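Myosin-2 (PDB 6IXO) carries organelles and other cargo along actin cables for segregation in budding yeast, its globular tail domain, the part in this chain, binding the cargo receptors. Local coordinates at residues Val51-Ser63 against Phe103-Val115. Residues are numbered along the deposited sequence; the frame is centred on the assembly and turned at random.
Sequences VVYPARILIIVLS and FWLANVRELYSFV
Ile59 lies against Phe114 at the apolar centre of a near-parallel helix pair, helix 53-67 against helix 97-124, in the all-helical globular tail of this class V myosin. The short segments cross at -27° with their axes 8.4 Å apart. With Ile59 CG2 anti to the backbone N, this methyl sits over one face of the Phe114 ring in a CH-pi contact, 3.7 Å from the ring centroid, while CD1 reaches back to Phe114 CB. Leu62 CD2 meets the same ring at its edge. One turn earlier Leu111 CD1 meets Leu58 CD1, and its CD2 lies against Leu58 CB and Ile59 CG1; the small Ala55 lets the helices close up, its CB 3.7 Å from Glu110 CB.

Toward the start of helix 53-67 the packing turns polar. Asn107 enters as a knob among Val51, Tyr53, Pro54 and Ala55; its OD1 accepts from Ala55 N at 2.9 Å, and its ND2 donates both to Val51 O, at 3.0 Å, and to Phe103 O in its own helix. These bonds fix the amide's rotation, and ND2 also lies over the centre of the Phe103 ring. A leucine in its place would probably leave the buried Ala55 N and Val51 O without these partners at the helix start. Tyr53 packs obliquely on Phe103, and its OH is hydrogen-bonded to the backbone N of Glu36.

At the polar edge the partly exposed Arg56 forms a salt bridge with the buried Glu110, whose carboxylate also has a long, weak ion pair with Arg387. Arg56 NE meets Glu110 OE2 at 2.8 Å from above the carboxylate plane, and a water links Arg56 NH1 to Glu110 OE1.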
loop_
_atom_site.group_PDB
_atom_site.type_symbol
_atom_site.label_atom_id
_atom_site.label_comp_id
_atom_site.label_asym_id
_atom_site.label_seq_id
_atom_site.Cartn_x
_atom_site.Cartn_y
_atom_site.Cartn_z
ATOM N N VAL A 51 -7.826 -6.391 15.412
ATOM C CA VAL A 51 -7.017 -5.678 14.456
ATOM C C VAL A 51 -6.627 -4.304 14.999
ATOM O O VAL A 51 -5.479 -3.901 14.923
ATOM C CB VAL A 51 -7.749 -5.509 13.108
ATOM C CG1 VAL A 51 -6.896 -4.691 12.148
ATOM C CG2 VAL A 51 -8.071 -6.889 12.512
ATOM N N VAL A 52 -7.588 -3.580 15.563
ATOM C CA VAL A 52 -7.257 -2.225 15.967
ATOM C C VAL A 52 -7.130 -2.107 17.494
ATOM O O VAL A 52 -7.485 -1.079 18.052
ATOM C CB VAL A 52 -8.301 -1.214 15.398
ATOM C CG1 VAL A 52 -8.176 -1.170 13.806
ATOM C CG2 VAL A 52 -9.722 -1.554 15.839
ATOM N N TYR A 53 -6.597 -3.137 18.162
ATOM C CA TYR A 53 -6.539 -3.081 19.634
ATOM C C TYR A 53 -5.625 -1.921 20.122
ATOM O O TYR A 53 -5.951 -1.278 21.143
ATOM C CB TYR A 53 -6.111 -4.447 20.242
ATOM C CG TYR A 53 -4.666 -4.814 20.007
ATOM C CD1 TYR A 53 -3.667 -4.373 20.880
ATOM C CD2 TYR A 53 -4.281 -5.598 18.897
ATOM C CE1 TYR A 53 -2.339 -4.683 20.664
ATOM C CE2 TYR A 53 -2.946 -5.921 18.681
ATOM C CZ TYR A 53 -1.975 -5.456 19.560
ATOM O OH TYR A 53 -0.627 -5.750 19.354
ATOM N N PRO A 54 -4.531 -1.585 19.407
ATOM C CA PRO A 54 -3.753 -0.440 19.898
ATOM C C PRO A 54 -4.512 0.861 19.789
ATOM O O PRO A 54 -4.523 1.620 20.765
ATOM C CB PRO A 54 -2.518 -0.414 18.968
ATOM C CG PRO A 54 -2.407 -1.811 18.496
ATOM C CD PRO A 54 -3.818 -2.219 18.248
ATOM N N ALA A 55 -5.151 1.108 18.651
ATOM C CA ALA A 55 -5.937 2.335 18.537
ATOM C C ALA A 55 -7.028 2.429 19.622
ATOM O O ALA A 55 -7.206 3.497 20.192
ATOM C CB ALA A 55 -6.588 2.440 17.178
ATOM N N ARG A 56 -7.738 1.330 19.900
ATOM C CA ARG A 56 -8.855 1.410 20.851
ATOM C C ARG A 56 -8.303 1.716 22.222
ATOM O O ARG A 56 -8.876 2.501 22.976
ATOM C CB ARG A 56 -9.679 0.100 20.887
ATOM C CG ARG A 56 -10.290 -0.312 19.555
ATOM C CD ARG A 56 -11.639 0.311 19.323
ATOM N NE ARG A 56 -12.216 0.015 18.005
ATOM C CZ ARG A 56 -12.986 -1.038 17.725
ATOM N NH1 ARG A 56 -13.463 -1.207 16.487
ATOM N NH2 ARG A 56 -13.280 -1.923 18.666
ATOM N N ILE A 57 -7.180 1.097 22.570
ATOM C CA ILE A 57 -6.574 1.406 23.871
ATOM C C ILE A 57 -6.161 2.890 23.983
ATOM O O ILE A 57 -6.440 3.554 24.984
ATOM C CB ILE A 57 -5.375 0.494 24.124
ATOM C CG1 ILE A 57 -5.900 -0.917 24.360
ATOM C CG2 ILE A 57 -4.583 0.985 25.328
ATOM C CD1 ILE A 57 -4.818 -2.010 24.405
ATOM N N LEU A 58 -5.500 3.403 22.947
ATOM C CA LEU A 58 -5.100 4.805 22.892
ATOM C C LEU A 58 -6.294 5.735 23.027
ATOM O O LEU A 58 -6.225 6.747 23.715
ATOM C CB LEU A 58 -4.380 5.100 21.564
ATOM C CG LEU A 58 -3.027 4.412 21.371
ATOM C CD1 LEU A 58 -2.470 4.687 19.943
ATOM C CD2 LEU A 58 -2.039 4.873 22.412
ATOM N N ILE A 59 -7.374 5.386 22.342
ATOM C CA ILE A 59 -8.607 6.172 22.385
ATOM C C ILE A 59 -9.170 6.247 23.807
ATOM O O ILE A 59 -9.630 7.311 24.267
ATOM C CB ILE A 59 -9.664 5.574 21.395
ATOM C CG1 ILE A 59 -9.243 5.901 19.946
ATOM C CG2 ILE A 59 -11.071 6.117 21.678
ATOM C CD1 ILE A 59 -9.945 5.012 18.875
ATOM N N ILE A 60 -9.122 5.138 24.533
ATOM C CA ILE A 60 -9.656 5.160 25.900
ATOM C C ILE A 60 -8.813 6.083 26.779
ATOM O O ILE A 60 -9.341 6.946 27.495
ATOM C CB ILE A 60 -9.699 3.761 26.495
ATOM C CG1 ILE A 60 -10.778 2.961 25.769
ATOM C CG2 ILE A 60 -9.976 3.824 28.003
ATOM C CD1 ILE A 60 -10.617 1.470 25.852
ATOM N N VAL A 61 -7.502 5.894 26.716
ATOM C CA VAL A 61 -6.563 6.700 27.483
ATOM C C VAL A 61 -6.724 8.167 27.151
ATOM O O VAL A 61 -6.843 8.995 28.048
ATOM C CB VAL A 61 -5.100 6.300 27.215
ATOM C CG1 VAL A 61 -4.150 7.349 27.798
ATOM C CG2 VAL A 61 -4.822 4.923 27.773
ATOM N N LEU A 62 -6.728 8.478 25.860
ATOM C CA LEU A 62 -6.812 9.859 25.384
ATOM C C LEU A 62 -8.045 10.562 25.882
ATOM O O LEU A 62 -8.005 11.681 26.426
ATOM C CB LEU A 62 -6.814 9.886 23.844
ATOM C CG LEU A 62 -6.962 11.284 23.219
ATOM C CD1 LEU A 62 -5.887 12.208 23.728
ATOM C CD2 LEU A 62 -6.893 11.236 21.668
ATOM N N SER A 63 -9.169 9.903 25.683
ATOM C CA SER A 63 -10.414 10.510 26.081
ATOM C C SER A 63 -10.499 10.675 27.594
ATOM O O SER A 63 -11.106 11.647 28.069
ATOM C CB SER A 63 -11.591 9.704 25.543
ATOM O OG SER A 63 -11.555 8.375 25.984
ATOM N N PHE A 103 -1.754 -3.506 9.105
ATOM C CA PHE A 103 -2.104 -3.409 10.525
ATOM C C PHE A 103 -2.030 -1.956 10.977
ATOM O O PHE A 103 -2.980 -1.413 11.577
ATOM C CB PHE A 103 -1.136 -4.281 11.343
ATOM C CG PHE A 103 -1.373 -4.208 12.842
ATOM C CD1 PHE A 103 -2.328 -5.023 13.441
ATOM C CD2 PHE A 103 -0.595 -3.366 13.630
ATOM C CE1 PHE A 103 -2.548 -4.965 14.833
ATOM C CE2 PHE A 103 -0.791 -3.331 15.046
ATOM C CZ PHE A 103 -1.764 -4.137 15.615
ATOM N N TRP A 104 -0.892 -1.309 10.714
ATOM C CA TRP A 104 -0.729 0.071 11.174
ATOM C C TRP A 104 -1.620 1.036 10.401
ATOM O O TRP A 104 -2.119 1.994 10.973
ATOM C CB TRP A 104 0.752 0.503 11.120
ATOM C CG TRP A 104 1.451 -0.048 12.303
ATOM C CD1 TRP A 104 2.382 -1.028 12.333
ATOM C CD2 TRP A 104 1.169 0.287 13.668
ATOM N NE1 TRP A 104 2.735 -1.312 13.620
ATOM C CE2 TRP A 104 1.992 -0.527 14.470
ATOM C CE3 TRP A 104 0.303 1.193 14.284
ATOM C CZ2 TRP A 104 1.984 -0.455 15.855
ATOM C CZ3 TRP A 104 0.274 1.243 15.684
ATOM C CH2 TRP A 104 1.116 0.433 16.442
ATOM N N LEU A 105 -1.839 0.791 9.110
ATOM C CA LEU A 105 -2.812 1.605 8.379
ATOM C C LEU A 105 -4.193 1.521 9.032
ATOM O O LEU A 105 -4.904 2.533 9.149
ATOM C CB LEU A 105 -2.893 1.149 6.898
ATOM C CG LEU A 105 -1.636 1.512 6.047
ATOM C CD1 LEU A 105 -1.731 0.850 4.630
ATOM C CD2 LEU A 105 -1.476 3.025 5.922
ATOM N N ALA A 106 -4.599 0.305 9.410
ATOM C CA ALA A 106 -5.921 0.123 10.031
ATOM C C ALA A 106 -5.989 0.938 11.338
ATOM O O ALA A 106 -6.994 1.622 11.633
ATOM C CB ALA A 106 -6.174 -1.322 10.322
ATOM N N ASN A 107 -4.915 0.858 12.115
ATOM C CA ASN A 107 -4.925 1.483 13.443
ATOM C C ASN A 107 -4.899 2.999 13.375
ATOM O O ASN A 107 -5.598 3.697 14.130
ATOM C CB ASN A 107 -3.764 0.949 14.282
ATOM C CG ASN A 107 -4.151 -0.307 14.997
ATOM O OD1 ASN A 107 -4.792 -0.268 16.084
ATOM N ND2 ASN A 107 -3.887 -1.449 14.357
ATOM N N VAL A 108 -4.110 3.526 12.455
ATOM C CA VAL A 108 -4.047 4.984 12.296
ATOM C C VAL A 108 -5.369 5.477 11.712
ATOM O O VAL A 108 -5.878 6.548 12.096
ATOM C CB VAL A 108 -2.839 5.406 11.430
ATOM C CG1 VAL A 108 -2.925 6.878 11.065
ATOM C CG2 VAL A 108 -1.533 5.117 12.197
ATOM N N ARG A 109 -5.981 4.681 10.828
ATOM C CA ARG A 109 -7.311 5.075 10.345
ATOM C C ARG A 109 -8.311 5.105 11.503
ATOM O O ARG A 109 -9.221 5.958 11.549
ATOM C CB ARG A 109 -7.829 4.121 9.254
ATOM C CG ARG A 109 -9.163 4.570 8.668
ATOM C CD ARG A 109 -9.021 5.945 7.999
ATOM N NE ARG A 109 -10.229 6.319 7.241
ATOM C CZ ARG A 109 -10.380 7.498 6.624
ATOM N NH1 ARG A 109 -9.405 8.434 6.700
ATOM N NH2 ARG A 109 -11.517 7.753 5.968
ATOM N N GLU A 110 -8.180 4.159 12.428
ATOM C CA GLU A 110 -9.151 4.129 13.536
ATOM C C GLU A 110 -8.939 5.369 14.438
ATOM O O GLU A 110 -9.881 5.968 14.933
ATOM C CB GLU A 110 -8.981 2.840 14.352
ATOM C CG GLU A 110 -9.951 2.700 15.538
ATOM C CD GLU A 110 -11.305 2.184 15.079
ATOM O OE1 GLU A 110 -11.476 1.958 13.858
ATOM O OE2 GLU A 110 -12.171 1.981 15.947
ATOM N N LEU A 111 -7.682 5.748 14.639
ATOM C CA LEU A 111 -7.340 6.913 15.458
ATOM C C LEU A 111 -7.849 8.190 14.805
ATOM O O LEU A 111 -8.422 9.066 15.452
ATOM C CB LEU A 111 -5.832 7.009 15.641
ATOM C CG LEU A 111 -5.210 6.005 16.607
ATOM C CD1 LEU A 111 -3.663 5.990 16.503
ATOM C CD2 LEU A 111 -5.682 6.329 18.066
ATOM N N TYR A 112 -7.617 8.305 13.506
ATOM C CA TYR A 112 -8.006 9.515 12.806
ATOM C C TYR A 112 -9.510 9.629 12.855
ATOM O O TYR A 112 -10.075 10.689 13.133
ATOM C CB TYR A 112 -7.470 9.496 11.351
ATOM C CG TYR A 112 -7.981 10.672 10.537
ATOM C CD1 TYR A 112 -7.464 11.956 10.732
ATOM C CD2 TYR A 112 -9.004 10.512 9.609
ATOM C CE1 TYR A 112 -7.961 13.054 10.021
ATOM C CE2 TYR A 112 -9.487 11.598 8.862
ATOM C CZ TYR A 112 -8.970 12.871 9.084
ATOM O OH TYR A 112 -9.434 13.947 8.342
ATOM N N SER A 113 -10.175 8.498 12.656
ATOM C CA SER A 113 -11.621 8.485 12.653
ATOM C C SER A 113 -12.162 8.882 14.031
ATOM O O SER A 113 -13.184 9.557 14.146
ATOM C CB SER A 113 -12.143 7.097 12.236
ATOM O OG SER A 113 -11.621 6.754 10.924
ATOM N N PHE A 114 -11.473 8.450 15.073
ATOM C CA PHE A 114 -11.893 8.863 16.404
ATOM C C PHE A 114 -11.781 10.379 16.584
ATOM O O PHE A 114 -12.648 11.004 17.167
ATOM C CB PHE A 114 -11.075 8.182 17.498
ATOM C CG PHE A 114 -11.377 8.767 18.855
ATOM C CD1 PHE A 114 -12.598 8.535 19.433
ATOM C CD2 PHE A 114 -10.487 9.630 19.476
ATOM C CE1 PHE A 114 -12.943 9.125 20.667
ATOM C CE2 PHE A 114 -10.825 10.222 20.719
ATOM C CZ PHE A 114 -12.047 9.963 21.291
ATOM N N VAL A 115 -10.665 10.953 16.134
ATOM C CA VAL A 115 -10.424 12.370 16.372
ATOM C C VAL A 115 -11.453 13.185 15.604
ATOM O O VAL A 115 -11.988 14.164 16.118
ATOM C CB VAL A 115 -8.976 12.758 15.988
ATOM C CG1 VAL A 115 -8.755 14.256 16.096
ATOM C CG2 VAL A 115 -8.010 12.016 16.916
HETATM O O HOH W 1 -12.932 -0.426 13.509
#